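Local structure of lectin (Pleurotus ostreatus, 6T1D) at residues Val216-Phe221 / Ala279-Asn284; Val237-Asp242 / Val291-Leu296; Ala241-Thr246 / Ser258-Ala263; Gly286-Val291 / Val344-Ala349. The protein binds galactose-containing sugars such as melibiose through calcium ions held in its carbohydrate sites. All blocks are in the same frame, centred on the assembly; numbering follows the deposited sequence.

Contact 1: residues Val216-Phe221 / Ala279-Asn284. With CA (calcium ion), chain T.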
loop_
_atom_site.group_PDB
_atom_site.type_symbol
_atom_site.label_atom_id
_atom_site.label_comp_id
_atom_site.label_asym_id
_atom_site.label_seq_id
_atom_site.Cartn_x
_atom_site.Cartn_y
_atom_site.Cartn_z
ATOM N N VAL A 216 -24.531 23.490 -11.778
ATOM C CA VAL A 216 -25.394 22.470 -11.198
ATOM C C VAL A 216 -24.922 21.109 -11.664
ATOM O O VAL A 216 -24.501 20.944 -12.814
ATOM C CB VAL A 216 -26.859 22.702 -11.604
ATOM C CG1 VAL A 216 -27.751 21.566 -11.093
ATOM C CG2 VAL A 216 -27.341 24.047 -11.108
ATOM N N GLY A 217 -24.942 20.138 -10.761
ATOM C CA GLY A 217 -24.565 18.787 -11.126
ATOM C C GLY A 217 -23.715 18.091 -10.084
ATOM O O GLY A 217 -23.346 18.686 -9.065
ATOM N N SER A 218 -23.352 16.845 -10.359
ATOM C CA SER A 218 -22.645 16.010 -9.405
ATOM C C SER A 218 -21.169 15.910 -9.756
ATOM O O SER A 218 -20.774 16.089 -10.906
ATOM C CB SER A 218 -23.270 14.621 -9.348
ATOM O OG SER A 218 -24.636 14.731 -8.974
ATOM N N ARG A 219 -20.349 15.696 -8.728
ATOM C CA ARG A 219 -18.904 15.600 -8.880
ATOM C C ARG A 219 -18.372 14.515 -7.953
ATOM O O ARG A 219 -18.928 14.279 -6.875
ATOM C CB ARG A 219 -18.211 16.944 -8.571
ATOM C CG ARG A 219 -18.724 18.129 -9.381
ATOM C CD ARG A 219 -18.336 17.973 -10.829
ATOM N NE ARG A 219 -18.727 19.096 -11.670
ATOM C CZ ARG A 219 -19.915 19.169 -12.253
ATOM N NH1 ARG A 219 -20.789 18.202 -12.033
ATOM N NH2 ARG A 219 -20.238 20.192 -13.033
ATOM N N ALA A 220 -17.274 13.873 -8.365
ATOM C CA ALA A 220 -16.688 12.760 -7.632
ATOM C C ALA A 220 -15.303 13.130 -7.111
ATOM O O ALA A 220 -14.579 13.919 -7.728
ATOM C CB ALA A 220 -16.579 11.504 -8.499
ATOM N N PHE A 221 -14.949 12.530 -5.971
ATOM C CA PHE A 221 -13.730 12.799 -5.218
ATOM C C PHE A 221 -13.195 11.495 -4.652
ATOM O O PHE A 221 -13.960 10.707 -4.091
ATOM C CB PHE A 221 -14.001 13.768 -4.055
ATOM C CG PHE A 221 -14.637 15.056 -4.487
ATOM C CD1 PHE A 221 -16.009 15.155 -4.614
ATOM C CD2 PHE A 221 -13.855 16.158 -4.810
ATOM C CE1 PHE A 221 -16.598 16.339 -5.052
ATOM C CE2 PHE A 221 -14.435 17.337 -5.237
ATOM C CZ PHE A 221 -15.811 17.427 -5.356
ATOM N N ALA A 279 -14.474 7.495 -1.343
ATOM C CA ALA A 279 -14.954 8.207 -2.518
ATOM C C ALA A 279 -16.231 8.934 -2.152
ATOM O O ALA A 279 -16.997 8.478 -1.299
ATOM C CB ALA A 279 -15.198 7.286 -3.698
ATOM N N ILE A 280 -16.405 10.113 -2.734
ATOM C CA ILE A 280 -17.559 10.963 -2.481
ATOM C C ILE A 280 -18.218 11.305 -3.808
ATOM O O ILE A 280 -17.538 11.596 -4.794
ATOM C CB ILE A 280 -17.156 12.252 -1.730
ATOM C CG1 ILE A 280 -16.389 11.914 -0.449
ATOM C CG2 ILE A 280 -18.366 13.145 -1.473
ATOM C CD1 ILE A 280 -15.946 13.129 0.311
ATOM N N ASN A 281 -19.533 11.243 -3.847
ATOM C CA ASN A 281 -20.282 11.787 -4.974
ATOM C C ASN A 281 -21.116 12.930 -4.410
ATOM O O ASN A 281 -22.115 12.696 -3.722
ATOM C CB ASN A 281 -21.134 10.723 -5.655
ATOM C CG ASN A 281 -21.957 11.279 -6.791
ATOM O OD1 ASN A 281 -21.822 12.442 -7.164
ATOM N ND2 ASN A 281 -22.793 10.436 -7.377
ATOM N N ALA A 282 -20.675 14.158 -4.675
ATOM C CA ALA A 282 -21.336 15.361 -4.194
ATOM C C ALA A 282 -22.069 16.024 -5.343
ATOM O O ALA A 282 -21.613 15.982 -6.488
ATOM C CB ALA A 282 -20.333 16.343 -3.602
ATOM N N THR A 283 -23.218 16.615 -5.043
ATOM C CA THR A 283 -24.029 17.298 -6.044
ATOM C C THR A 283 -24.253 18.741 -5.627
ATOM O O THR A 283 -24.497 19.025 -4.449
ATOM C CB THR A 283 -25.382 16.611 -6.250
ATOM O OG1 THR A 283 -25.182 15.208 -6.456
ATOM C CG2 THR A 283 -26.070 17.186 -7.470
ATOM N N ASN A 284 -24.187 19.648 -6.599
ATOM C CA ASN A 284 -24.494 21.054 -6.375
ATOM C C ASN A 284 -25.879 21.357 -6.935
ATOM O O ASN A 284 -26.117 21.201 -8.136
ATOM C CB ASN A 284 -23.450 21.954 -7.037
ATOM C CG ASN A 284 -23.730 23.430 -6.813
ATOM O OD1 ASN A 284 -24.242 23.827 -5.762
ATOM N ND2 ASN A 284 -23.373 24.255 -7.791
HETATM CA CA CA T . -25.022 24.969 -3.620
#

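Contact 2: residues Val237-Asp242 / Val291-Leu296. With CA (calcium ion), chain T; GLA (alpha-D-galactopyranose), chain H.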
loop_
_atom_site.group_PDB
_atom_site.type_symbol
_atom_site.label_atom_id
_atom_site.label_comp_id
_atom_site.label_asym_id
_atom_site.label_seq_id
_atom_site.Cartn_x
_atom_site.Cartn_y
_atom_site.Cartn_z
ATOM N N VAL A 237 -15.583 9.108 10.439
ATOM C CA VAL A 237 -15.719 10.064 9.348
ATOM C C VAL A 237 -16.755 11.115 9.709
ATOM O O VAL A 237 -17.888 10.773 10.057
ATOM C CB VAL A 237 -16.122 9.356 8.045
ATOM C CG1 VAL A 237 -16.345 10.379 6.926
ATOM C CG2 VAL A 237 -15.069 8.345 7.662
ATOM N N LEU A 238 -16.378 12.388 9.591
ATOM C CA LEU A 238 -17.288 13.521 9.736
ATOM C C LEU A 238 -17.322 14.249 8.409
ATOM O O LEU A 238 -16.266 14.521 7.831
ATOM C CB LEU A 238 -16.864 14.498 10.833
ATOM C CG LEU A 238 -17.803 15.712 10.955
ATOM C CD1 LEU A 238 -19.140 15.270 11.493
ATOM C CD2 LEU A 238 -17.221 16.793 11.852
ATOM N N ILE A 239 -18.522 14.528 7.903
ATOM C CA ILE A 239 -18.656 15.029 6.543
ATOM C C ILE A 239 -19.889 15.919 6.424
ATOM O O ILE A 239 -20.860 15.781 7.170
ATOM C CB ILE A 239 -18.687 13.852 5.542
ATOM C CG1 ILE A 239 -18.742 14.365 4.105
ATOM C CG2 ILE A 239 -19.811 12.860 5.888
ATOM C CD1 ILE A 239 -18.577 13.288 3.052
ATOM N N ALA A 240 -19.809 16.877 5.512
ATOM C CA ALA A 240 -20.936 17.710 5.131
ATOM C C ALA A 240 -20.662 18.206 3.723
ATOM O O ALA A 240 -19.507 18.258 3.286
ATOM C CB ALA A 240 -21.130 18.884 6.092
ATOM N N ALA A 241 -21.729 18.569 3.013
ATOM C CA ALA A 241 -21.558 19.061 1.654
ATOM C C ALA A 241 -22.709 19.985 1.271
ATOM O O ALA A 241 -23.841 19.828 1.735
ATOM C CB ALA A 241 -21.423 17.919 0.644
ATOM N N ASP A 242 -22.383 20.959 0.425
ATOM C CA ASP A 242 -23.315 21.836 -0.278
ATOM C C ASP A 242 -23.287 21.424 -1.745
ATOM O O ASP A 242 -22.334 21.751 -2.462
ATOM C CB ASP A 242 -22.871 23.287 -0.086
ATOM C CG ASP A 242 -23.678 24.296 -0.897
ATOM O OD1 ASP A 242 -24.534 23.927 -1.733
ATOM O OD2 ASP A 242 -23.421 25.505 -0.690
ATOM N N VAL A 291 -17.634 20.315 -0.532
ATOM C CA VAL A 291 -17.722 19.164 0.357
ATOM C C VAL A 291 -16.535 19.210 1.312
ATOM O O VAL A 291 -15.420 19.554 0.905
ATOM C CB VAL A 291 -17.783 17.843 -0.447
ATOM C CG1 VAL A 291 -16.556 17.672 -1.305
ATOM C CG2 VAL A 291 -17.935 16.653 0.471
ATOM N N ILE A 292 -16.774 18.898 2.586
ATOM C CA ILE A 292 -15.737 18.972 3.613
ATOM C C ILE A 292 -15.801 17.734 4.496
ATOM O O ILE A 292 -16.886 17.292 4.881
ATOM C CB ILE A 292 -15.887 20.257 4.451
ATOM C CG1 ILE A 292 -14.767 20.384 5.472
ATOM C CG2 ILE A 292 -17.232 20.304 5.144
ATOM C CD1 ILE A 292 -14.718 21.770 6.094
ATOM N N ALA A 293 -14.641 17.173 4.827
ATOM C CA ALA A 293 -14.627 15.956 5.631
ATOM C C ALA A 293 -13.341 15.862 6.434
ATOM O O ALA A 293 -12.277 16.310 5.995
ATOM C CB ALA A 293 -14.771 14.690 4.778
ATOM N N THR A 294 -13.463 15.294 7.631
ATOM C CA THR A 294 -12.329 14.874 8.440
ATOM C C THR A 294 -12.463 13.381 8.690
ATOM O O THR A 294 -13.545 12.906 9.055
ATOM C CB THR A 294 -12.273 15.636 9.765
ATOM O OG1 THR A 294 -12.227 17.039 9.497
ATOM C CG2 THR A 294 -11.049 15.237 10.577
ATOM N N ILE A 295 -11.363 12.650 8.504
ATOM C CA ILE A 295 -11.329 11.199 8.622
ATOM C C ILE A 295 -10.187 10.789 9.531
ATOM O O ILE A 295 -9.045 11.210 9.329
ATOM C CB ILE A 295 -11.174 10.524 7.256
ATOM C CG1 ILE A 295 -12.362 10.897 6.379
ATOM C CG2 ILE A 295 -11.010 9.027 7.440
ATOM C CD1 ILE A 295 -12.286 10.321 5.019
ATOM N N LEU A 296 -10.499 9.974 10.532
ATOM C CA LEU A 296 -9.517 9.461 11.474
ATOM C C LEU A 296 -9.500 7.943 11.382
ATOM O O LEU A 296 -10.543 7.302 11.525
ATOM C CB LEU A 296 -9.842 9.921 12.900
ATOM C CG LEU A 296 -8.793 9.749 14.005
ATOM C CD1 LEU A 296 -8.951 10.822 15.066
ATOM C CD2 LEU A 296 -8.932 8.409 14.656
HETATM CA CA CA T . -25.022 24.969 -3.620
HETATM C C1 GLA H . -27.915 28.931 -1.907
HETATM C C2 GLA H . -27.748 27.706 -2.807
HETATM C C3 GLA H . -27.248 26.537 -2.061
HETATM C C4 GLA H . -26.024 26.845 -1.299
HETATM C C5 GLA H . -26.192 28.087 -0.409
HETATM C C6 GLA H . -24.845 28.439 0.203
HETATM O O2 GLA H . -29.027 27.377 -3.390
HETATM O O3 GLA H . -26.953 25.433 -3.030
HETATM O O4 GLA H . -24.938 27.070 -2.220
HETATM O O5 GLA H . -26.680 29.241 -1.162
HETATM O O6 GLA H . -24.977 29.595 1.007
#

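Contact 3: residues Ala241-Thr246 / Ser258-Ala263. With CA (calcium ion), chain T; GLA (alpha-D-galactopyranose), chain H; GLC (alpha-D-glucopyranose), chain B.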
loop_
_atom_site.group_PDB
_atom_site.type_symbol
_atom_site.label_atom_id
_atom_site.label_comp_id
_atom_site.label_asym_id
_atom_site.label_seq_id
_atom_site.Cartn_x
_atom_site.Cartn_y
_atom_site.Cartn_z
ATOM N N ALA A 241 -21.729 18.569 3.013
ATOM C CA ALA A 241 -21.558 19.061 1.654
ATOM C C ALA A 241 -22.709 19.985 1.271
ATOM O O ALA A 241 -23.841 19.828 1.735
ATOM C CB ALA A 241 -21.423 17.919 0.644
ATOM N N ASP A 242 -22.383 20.959 0.425
ATOM C CA ASP A 242 -23.315 21.836 -0.278
ATOM C C ASP A 242 -23.287 21.424 -1.745
ATOM O O ASP A 242 -22.334 21.751 -2.462
ATOM C CB ASP A 242 -22.871 23.287 -0.086
ATOM C CG ASP A 242 -23.678 24.296 -0.897
ATOM O OD1 ASP A 242 -24.534 23.927 -1.733
ATOM O OD2 ASP A 242 -23.421 25.505 -0.690
ATOM N N ASP A 243 -24.347 20.755 -2.206
ATOM C CA ASP A 243 -25.597 20.634 -1.461
ATOM C C ASP A 243 -25.882 19.275 -0.853
ATOM O O ASP A 243 -26.635 19.184 0.113
ATOM C CB ASP A 243 -26.761 21.025 -2.365
ATOM C CG ASP A 243 -26.928 22.501 -2.455
ATOM O OD1 ASP A 243 -27.353 23.077 -1.435
ATOM O OD2 ASP A 243 -26.592 23.094 -3.510
ATOM N N ARG A 244 -25.313 18.210 -1.404
ATOM C CA ARG A 244 -25.559 16.891 -0.824
ATOM C C ARG A 244 -24.414 15.966 -1.234
ATOM O O ARG A 244 -23.568 16.320 -2.060
ATOM C CB ARG A 244 -26.936 16.366 -1.261
ATOM C CG ARG A 244 -27.051 16.096 -2.772
ATOM C CD ARG A 244 -28.446 15.586 -3.172
ATOM N NE ARG A 244 -29.387 16.702 -3.070
ATOM C CZ ARG A 244 -30.354 16.821 -2.164
ATOM N NH1 ARG A 244 -31.132 17.903 -2.172
ATOM N NH2 ARG A 244 -30.552 15.863 -1.262
ATOM N N TYR A 245 -24.356 14.795 -0.606
ATOM C CA TYR A 245 -23.248 13.893 -0.875
ATOM C C TYR A 245 -23.676 12.458 -0.636
ATOM O O TYR A 245 -24.615 12.192 0.113
ATOM C CB TYR A 245 -22.054 14.206 0.020
ATOM C CG TYR A 245 -22.266 13.735 1.447
ATOM C CD1 TYR A 245 -22.960 14.517 2.353
ATOM C CD2 TYR A 245 -21.771 12.511 1.887
ATOM C CE1 TYR A 245 -23.159 14.104 3.656
ATOM C CE2 TYR A 245 -21.970 12.094 3.184
ATOM C CZ TYR A 245 -22.666 12.895 4.065
ATOM O OH TYR A 245 -22.878 12.491 5.366
ATOM N N THR A 246 -22.931 11.533 -1.236
ATOM C CA THR A 246 -22.953 10.134 -0.828
ATOM C C THR A 246 -21.514 9.672 -0.677
ATOM O O THR A 246 -20.644 10.078 -1.456
ATOM C CB THR A 246 -23.693 9.237 -1.818
ATOM O OG1 THR A 246 -25.069 9.625 -1.855
ATOM C CG2 THR A 246 -23.627 7.789 -1.360
ATOM N N SER A 258 -27.511 15.844 3.140
ATOM C CA SER A 258 -27.949 16.957 2.305
ATOM C C SER A 258 -28.074 18.236 3.125
ATOM O O SER A 258 -28.997 19.030 2.927
ATOM C CB SER A 258 -29.276 16.636 1.626
ATOM O OG SER A 258 -30.219 16.250 2.609
ATOM N N SER A 259 -27.104 18.490 3.994
ATOM C CA SER A 259 -27.051 19.718 4.768
ATOM C C SER A 259 -25.618 20.192 4.769
ATOM O O SER A 259 -24.698 19.388 4.937
ATOM C CB SER A 259 -27.499 19.535 6.217
ATOM O OG SER A 259 -27.335 20.754 6.945
ATOM N N TYR A 260 -25.437 21.494 4.573
ATOM C CA TYR A 260 -24.143 22.126 4.755
ATOM C C TYR A 260 -24.077 22.923 6.044
ATOM O O TYR A 260 -23.125 23.683 6.241
ATOM C CB TYR A 260 -23.822 23.025 3.572
ATOM C CG TYR A 260 -24.924 23.993 3.206
ATOM C CD1 TYR A 260 -25.065 25.204 3.884
ATOM C CD2 TYR A 260 -25.797 23.720 2.158
ATOM C CE1 TYR A 260 -26.057 26.110 3.536
ATOM C CE2 TYR A 260 -26.792 24.624 1.794
ATOM C CZ TYR A 260 -26.918 25.813 2.486
ATOM O OH TYR A 260 -27.916 26.693 2.134
ATOM N N THR A 261 -25.092 22.785 6.907
ATOM C CA THR A 261 -25.125 23.401 8.219
ATOM C C THR A 261 -25.179 22.380 9.337
ATOM O O THR A 261 -24.930 22.742 10.492
ATOM C CB THR A 261 -26.347 24.322 8.355
ATOM O OG1 THR A 261 -27.530 23.566 8.091
ATOM C CG2 THR A 261 -26.282 25.437 7.336
ATOM N N VAL A 262 -25.482 21.119 9.035
ATOM C CA VAL A 262 -25.523 20.045 10.019
ATOM C C VAL A 262 -24.691 18.904 9.458
ATOM O O VAL A 262 -25.083 18.288 8.458
ATOM C CB VAL A 262 -26.962 19.584 10.305
ATOM C CG1 VAL A 262 -26.983 18.352 11.193
ATOM C CG2 VAL A 262 -27.748 20.691 10.940
ATOM N N ALA A 263 -23.571 18.588 10.116
ATOM C CA ALA A 263 -22.656 17.568 9.619
ATOM C C ALA A 263 -23.039 16.176 10.104
ATOM O O ALA A 263 -23.653 16.008 11.161
ATOM C CB ALA A 263 -21.226 17.868 10.052
HETATM CA CA CA T . -25.022 24.969 -3.620
HETATM C C1 GLA H . -27.915 28.931 -1.907
HETATM C C2 GLA H . -27.748 27.706 -2.807
HETATM C C3 GLA H . -27.248 26.537 -2.061
HETATM C C4 GLA H . -26.024 26.845 -1.299
HETATM C C5 GLA H . -26.192 28.087 -0.409
HETATM C C6 GLA H . -24.845 28.439 0.203
HETATM O O2 GLA H . -29.027 27.377 -3.390
HETATM O O3 GLA H . -26.953 25.433 -3.030
HETATM O O4 GLA H . -24.938 27.070 -2.220
HETATM O O5 GLA H . -26.680 29.241 -1.162
HETATM O O6 GLA H . -24.977 29.595 1.007
HETATM C C1 GLC B . -31.488 29.867 2.893
HETATM C C2 GLC B . -32.512 30.760 2.234
HETATM C C3 GLC B . -32.697 30.430 0.783
HETATM C C4 GLC B . -31.402 30.418 0.042
HETATM C C5 GLC B . -30.375 29.521 0.704
HETATM C C6 GLC B . -29.082 29.683 0.012
HETATM O O1 GLC B . -31.990 28.573 2.966
HETATM O O2 GLC B . -33.784 30.597 2.914
HETATM O O3 GLC B . -33.563 31.424 0.188
HETATM O O4 GLC B . -31.637 29.936 -1.311
HETATM O O5 GLC B . -30.191 29.848 2.145
HETATM O O6 GLC B . -28.948 28.682 -0.987
#

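Contact 4: residues Gly286-Val291 / Val344-Ala349. With CA (calcium ion), chain T; GLA (alpha-D-galactopyranose), chain H.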
loop_
_atom_site.group_PDB
_atom_site.type_symbol
_atom_site.label_atom_id
_atom_site.label_comp_id
_atom_site.label_asym_id
_atom_site.label_seq_id
_atom_site.Cartn_x
_atom_site.Cartn_y
_atom_site.Cartn_z
ATOM N N GLY A 286 -27.119 24.398 -6.932
ATOM C CA GLY A 286 -27.051 25.727 -7.499
ATOM C C GLY A 286 -26.197 26.600 -6.608
ATOM O O GLY A 286 -26.067 26.373 -5.407
ATOM N N GLY A 287 -25.604 27.623 -7.216
ATOM C CA GLY A 287 -24.821 28.589 -6.489
ATOM C C GLY A 287 -23.544 27.980 -5.956
ATOM O O GLY A 287 -22.896 27.158 -6.617
ATOM N N PRO A 288 -23.157 28.373 -4.741
ATOM C CA PRO A 288 -21.943 27.820 -4.152
ATOM C C PRO A 288 -22.069 26.321 -3.955
ATOM O O PRO A 288 -23.166 25.773 -3.760
ATOM C CB PRO A 288 -21.833 28.542 -2.808
ATOM C CG PRO A 288 -22.626 29.750 -2.958
ATOM C CD PRO A 288 -23.762 29.384 -3.866
ATOM N N ALA A 289 -20.912 25.670 -3.982
ATOM C CA ALA A 289 -20.792 24.232 -3.861
ATOM C C ALA A 289 -19.540 23.907 -3.061
ATOM O O ALA A 289 -18.559 24.652 -3.093
ATOM C CB ALA A 289 -20.719 23.591 -5.248
ATOM N N GLY A 290 -19.569 22.776 -2.362
ATOM C CA GLY A 290 -18.406 22.357 -1.598
ATOM C C GLY A 290 -18.662 21.125 -0.762
ATOM O O GLY A 290 -19.790 20.899 -0.327
ATOM N N VAL A 291 -17.634 20.315 -0.532
ATOM C CA VAL A 291 -17.722 19.164 0.357
ATOM C C VAL A 291 -16.535 19.210 1.312
ATOM O O VAL A 291 -15.420 19.554 0.905
ATOM C CB VAL A 291 -17.783 17.843 -0.447
ATOM C CG1 VAL A 291 -16.556 17.672 -1.305
ATOM C CG2 VAL A 291 -17.935 16.653 0.471
ATOM N N VAL A 344 -14.458 29.625 6.055
ATOM C CA VAL A 344 -14.637 30.486 4.905
ATOM C C VAL A 344 -16.119 30.751 4.672
ATOM O O VAL A 344 -16.997 29.992 5.098
ATOM C CB VAL A 344 -13.986 29.833 3.675
ATOM C CG1 VAL A 344 -14.830 28.671 3.193
ATOM C CG2 VAL A 344 -13.822 30.822 2.564
ATOM N N ALA A 345 -16.401 31.871 4.024
ATOM C CA ALA A 345 -17.757 32.195 3.614
ATOM C C ALA A 345 -18.146 31.392 2.370
ATOM O O ALA A 345 -17.279 30.943 1.609
ATOM C CB ALA A 345 -17.864 33.691 3.342
ATOM N N PRO A 346 -19.451 31.163 2.147
ATOM C CA PRO A 346 -20.630 31.560 2.938
ATOM C C PRO A 346 -20.888 30.677 4.158
ATOM O O PRO A 346 -21.705 31.031 5.003
ATOM C CB PRO A 346 -21.780 31.403 1.946
ATOM C CG PRO A 346 -21.326 30.269 1.060
ATOM C CD PRO A 346 -19.833 30.451 0.911
ATOM N N TRP A 347 -20.216 29.532 4.244
ATOM C CA TRP A 347 -20.668 28.525 5.189
ATOM C C TRP A 347 -20.319 28.879 6.625
ATOM O O TRP A 347 -21.073 28.523 7.536
ATOM C CB TRP A 347 -20.116 27.158 4.794
ATOM C CG TRP A 347 -20.461 26.835 3.379
ATOM C CD1 TRP A 347 -21.706 26.601 2.874
ATOM C CD2 TRP A 347 -19.553 26.719 2.277
ATOM N NE1 TRP A 347 -21.633 26.347 1.522
ATOM C CE2 TRP A 347 -20.321 26.410 1.132
ATOM C CE3 TRP A 347 -18.165 26.839 2.147
ATOM C CZ2 TRP A 347 -19.750 26.224 -0.124
ATOM C CZ3 TRP A 347 -17.600 26.655 0.908
ATOM C CH2 TRP A 347 -18.389 26.346 -0.216
ATOM N N GLY A 348 -19.205 29.564 6.856
ATOM C CA GLY A 348 -18.927 30.065 8.192
ATOM C C GLY A 348 -18.445 29.003 9.162
ATOM O O GLY A 348 -18.049 27.901 8.780
ATOM N N ALA A 349 -18.467 29.369 10.450
ATOM C CA ALA A 349 -17.944 28.546 11.537
ATOM C C ALA A 349 -19.036 27.937 12.414
ATOM O O ALA A 349 -18.752 27.528 13.543
ATOM C CB ALA A 349 -16.998 29.375 12.407
HETATM CA CA CA T . -25.022 24.969 -3.620
HETATM C C1 GLA H . -27.915 28.931 -1.907
HETATM C C2 GLA H . -27.748 27.706 -2.807
HETATM C C3 GLA H . -27.248 26.537 -2.061
HETATM C C4 GLA H . -26.024 26.845 -1.299
HETATM C C5 GLA H . -26.192 28.087 -0.409
HETATM C C6 GLA H . -24.845 28.439 0.203
HETATM O O2 GLA H . -29.027 27.377 -3.390
HETATM O O3 GLA H . -26.953 25.433 -3.030
HETATM O O4 GLA H . -24.938 27.070 -2.220
HETATM O O5 GLA H . -26.680 29.241 -1.162
HETATM O O6 GLA H . -24.977 29.595 1.007
#

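Contact 1: residues Val216-Phe221 / Ala279-Asn284
Ser218 OG and Thr283 OG1 meet at 2.6 Å, a hydroxyl-to-hydroxyl hydrogen bond thrown across the paired strands; either could be the donor. Both oxygens stand beside their own backbone N (chi1 -59° for Ser218), which turns them to each other over a non-hydrogen-bonded pair, and Thr283 CG2 also touches Ser218 OG, at 3.2 Å. Asn281 flanks them, its OD1 lying 3.4 Å from Ser218 CB. The strands that carry them run antiparallel within one sheet of the beta-sandwich, 217-221 against 279-284, and Gly217, Arg219 and Phe221 each exchange two backbone hydrogen bonds with Asn284, Ala282 and Ile280. Ala282 O takes a short bond from Arg219 N, 2.6 Å, and a CA-H of Ser218 also leans on it. On the other face, Phe221 CE1 sits 4.0 Å from Ala282 CB, while Phe221 and Ile280 pack through their CB atoms. Arg219 points to this face too, but its guanidinium leads away to a salt bridge with Asp208.

Asn284 ends the pairing and turns it into a metal site. Its CG is anti to the backbone N (chi1 -179°), carrying OD1 out to calcium at 2.5 Å, an ion it shares with Asp242 and Asp243. Two carbonyls, Pro215 O and Gly287 O, receive ND2, which fixes which way round the amide lies.

Within the sheet, strand 276-284 is flanked by 217-225 and by 244-249, while 217-225 has 314-316 beyond it. Trp205 of strand 202-205 lies on the Arg219, Ala282 and Asn284 face, and Phe221 reaches Ile204 of the same strand.

Contact 2: residues Val237-Asp242 / Val291-Leu296
Two central strands of one sheet in the calcium-binding beta-sandwich domain meet here: Ala240 and Ile292 form one hydrogen-bonded antiparallel pair, Leu238 and Thr294 the next. The strands run antiparallel, their directions at 179°, and are in register from Val237 opposite Ile295 to Ala241 opposite Val291. The straightest bond goes from Leu238 N to Thr294 O, 2.9 Å long with 178° at the hydrogen. Between the bonded pairs, CA-H groups lean on the same carbonyls; Ala293 CA, for instance, comes within 3.1 Å of Leu238 O.

One face carries Val237, Ile239, Ala241, Val291, Ala293 and Ile295. Val237 and Ile295 lie side by side and point the same way, with Val237 CG2 3.9 Å from Ile295 CG1. Ile239 CG1, anti to the backbone N (chi1 -177°), runs along Ala293 CB at 4.0 Å. At the far end Val291 CG2, anti to its own N, rests 3.7 Å from Ala241 CB. This face is the inner one of the sandwich: Ile239 and Val291 both touch Ile280, and Ile295 touches Phe278, on strand 276-284 of the opposing sheet.

The opposite face holds Leu238, Ala240, Ile292 and Thr294, the last of which hydrogen-bonds Ser201 OG and Pro197 O through OG1. Strand 232-242 ends at Asp242, whose OD1 binds calcium at 2.2 Å.

Contact 3: residues Ala241-Thr246 / Ser258-Ala263
Tyr260 lies against two neighbouring acids of the calcium and galactose site, and each meets its ring differently. Asp242 comes over a face: OD2 stands 4.1 Å above the plane, offset toward the rim, and the aliphatic CB touches Tyr260 CD2 at 3.7 Å. Asp243 instead reaches the ring edge, with OD1 3.6 Å from CE2. A cis peptide joins the two aspartates and lets their carboxylates converge on one calcium ion, OD2 being the Asp243 ligand. Just beyond, Asp243 and Arg244 both face Thr283, a classic beta bulge at the start of strand 244-249.

Tyr260 CG sits between its backbone N and carbonyl carbon (chi1 50°), which carries the ring from its loop toward the sugar, where OH approaches GLA C5 at 3.4 Å. Asp242 OD2 lies 2.7 Å from GLA O4 and is hydrogen-bonded by Trp347 NE1; Asp243 OD2 receives Gly285 N. The loop that carries the ring is tied by Ser259, whose OG accepts from Thr261 N and Val262 N in an ST turn and ST motif. Away from the metal, the Arg244 side chain, bent at chi3, passes alongside Ser258, NH2 coming within 3.3 Å of Ser258 CB.

Contact 4: residues Gly286-Val291 / Val344-Ala349
The backbone of Gly290 is almost fully extended, with phi 174° and psi 150°, and passes close to the indole of Trp347; across from it, a cis peptide precedes Pro346. Trp347 meets the other segment with its six-membered ring: Ala289 O lies at the edge, near the plane, 3.3 Å from CH2. That carbonyl also draws a weak hydrogen bond from Asn209 ND2. Next to it, Trp347 CZ2 comes 4.1 Å from Pro288 CB. The two prolines, Pro288 and Pro346, touch at their CG atoms, 4.3 Å apart.

In the fold, this is where two loops of the beta-sandwich come together at the sugar: one leads from the metal site into strand 290-299, the other follows strand 334-341. The first loop supplies main-chain ligands. Gly286 O and Pro288 O both bind calcium, the glycine oxygen at 2.5 Å, and its glycine-rich turn, with Gly287 at positive phi, curls around the ion. Galactose O4 lies against the Pro288 ring, 3.1 Å from Pro288 CD.

The second loop reaches the sugar at its C6 end, where Pro346 CG lies 3.7 Å from GLA O6. Pro346 CD lies over the centre of the Trp347 ring system, so the proline covers one face of the indole that follows it in sequence, with CD nearest. Trp347 also stacks with Trp203, and its ring meets Tyr260 with planes about 60° apart. Within the loop, Gly348 N bonds back to Val344 O at 2.9 Å.

Contact 2 is the buried one, all ten of its touching residues being shielded and mostly aliphatic; contacts 1, 3 and 4 are partly exposed. Contacts 1 and 2 each pair strands within one of the two facing sheets, and Ile280 packs across between them onto Ile239 and Val291. Contacts 2 and 3 share Ala241 and Asp242, while contacts 2 and 4 share Val291 on strand 290-299. Regular backbone pairing marks the first two, whereas contact 3 sets a strand end against a loop and contact 4 joins two loops. All four reach one calcium: contact 1 brings Asn284, contacts 2 and 3 share Asp242, contact 3 adds Asp243, and contact 4 gives two main-chain oxygens.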